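Local coordinates for UPF0434 family protein (Haloferax volcanii, PDB 6F5Z) that probably acts as a Trm112-type activator, forming a holoenzyme with a putative methyltransferase partner linked to translation in the archaeal cell, at residues C[4-7]-C[8-11]. Sequence-based numbering, arbitrary orientation.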
loop_
_atom_site.group_PDB
_atom_site.type_symbol
_atom_site.label_atom_id
_atom_site.label_comp_id
_atom_site.label_asym_id
_atom_site.label_seq_id
_atom_site.Cartn_x
_atom_site.Cartn_y
_atom_site.Cartn_z
ATOM N N SER C 4 8.560 1.678 30.579
ATOM C CA SER C 4 9.329 1.996 29.362
ATOM C C SER C 4 8.439 2.344 28.141
ATOM O O SER C 4 8.931 2.982 27.212
ATOM C CB SER C 4 10.286 0.855 28.997
ATOM O OG SER C 4 9.523 -0.296 28.699
ATOM N N LEU C 5 7.163 1.909 28.108
ATOM C CA LEU C 5 6.249 2.234 27.002
ATOM C C LEU C 5 5.583 3.580 27.224
ATOM O O LEU C 5 5.003 4.142 26.301
ATOM C CB LEU C 5 5.151 1.161 26.861
ATOM C CG LEU C 5 5.453 -0.059 25.960
ATOM C CD1 LEU C 5 6.792 -0.700 26.273
ATOM C CD2 LEU C 5 4.371 -1.090 26.112
ATOM N N MET C 6 5.662 4.130 28.448
ATOM C CA MET C 6 4.980 5.392 28.747
ATOM C C MET C 6 5.691 6.626 28.273
ATOM O O MET C 6 5.122 7.712 28.345
ATOM C CB MET C 6 4.735 5.485 30.253
ATOM C CG MET C 6 3.898 4.354 30.747
ATOM S SD MET C 6 3.654 4.519 32.534
ATOM C CE MET C 6 2.675 3.121 32.831
ATOM N N ASP C 7 6.919 6.466 27.738
ATOM C CA ASP C 7 7.719 7.585 27.277
ATOM C C ASP C 7 7.044 8.375 26.177
ATOM O O ASP C 7 7.333 9.571 26.057
ATOM C CB ASP C 7 9.135 7.143 26.878
ATOM C CG ASP C 7 9.235 6.203 25.681
ATOM O OD1 ASP C 7 8.247 5.514 25.383
ATOM O OD2 ASP C 7 10.305 6.179 25.029
ATOM N N ILE C 8 6.131 7.743 25.405
ATOM C CA ILE C 8 5.471 8.456 24.312
ATOM C C ILE C 8 4.045 8.844 24.627
ATOM O O ILE C 8 3.343 9.342 23.744
ATOM C CB ILE C 8 5.567 7.685 22.981
ATOM C CG1 ILE C 8 4.795 6.354 23.051
ATOM C CG2 ILE C 8 7.041 7.527 22.566
ATOM C CD1 ILE C 8 4.524 5.703 21.664
ATOM N N LEU C 9 3.581 8.592 25.857
ATOM C CA LEU C 9 2.237 8.996 26.216
ATOM C C LEU C 9 2.200 10.470 26.588
ATOM O O LEU C 9 3.186 11.007 27.093
ATOM C CB LEU C 9 1.718 8.171 27.400
ATOM C CG LEU C 9 1.582 6.655 27.166
ATOM C CD1 LEU C 9 1.085 5.969 28.447
ATOM C CD2 LEU C 9 0.601 6.342 26.000
ATOM N N CYS C 10 1.063 11.102 26.358
ATOM C CA CYS C 10 0.879 12.487 26.729
ATOM C C CYS C 10 -0.548 12.726 27.117
ATOM O O CYS C 10 -1.423 11.882 26.911
ATOM C CB CYS C 10 1.307 13.412 25.601
ATOM S SG CYS C 10 0.282 13.245 24.125
ATOM N N ASP C 11 -0.808 13.882 27.765
ATOM C CA ASP C 11 -2.153 14.206 28.147
ATOM C C ASP C 11 -3.019 14.330 26.885
ATOM O O ASP C 11 -2.666 15.073 25.997
ATOM C CB ASP C 11 -2.144 15.543 28.899
ATOM C CG ASP C 11 -3.414 15.871 29.645
ATOM O OD1 ASP C 11 -4.522 15.560 29.128
ATOM O OD2 ASP C 11 -3.319 16.509 30.718
#
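M6 and L9 meet three residues apart in a short turn, joined by one backbone hydrogen bond and an aliphatic contact beside it. The amide N of L9 donates to the carbonyl O of M6 over 3.1 Å, and the N-H points fairly directly at its acceptor (159°). The donor nevertheless stands well above the carbonyl plane, 64° out of it, as in a tight i to i+3 turn; D7 and I8 occupy its two central positions, with backbone angles near those of a type I turn.

Apolar contacts follow the same pair. CD1 of L9 lies 4.0 Å from CG of M6 and 3.9 Å from M6 CA, so one methyl branch rests against the root of the methionine side chain. The M6 chain runs on extended beyond CG to touch L20 on strand 18-22, and M1 touches both M6 and L9.

D7 brings a carboxylate to the turn. Its chi1 of 65° sets CG between backbone N and carbonyl carbon, bringing the carboxylate back toward I8, where OD1 lies 3.7 Å from the CG2 methyl of I8. OD1 forms a salt bridge with R64 of the neighbouring methyltransferase chain, and that arginine also packs on I8.

The backbone of I8 and C10 hydrogen-bonds to the same partner, whose F99 packs on L9. The turn thus presents two chemistries: M6 packs against the chain's own zinc-ribbon-like fold, L9 faces both ways, toward M1 within the chain and F99 of the partner, and the acid of D7 beside the apolar I8 meets the methyltransferase with charge and hydrophobic surface together, consistent with a recognition element of the holoenzyme interface.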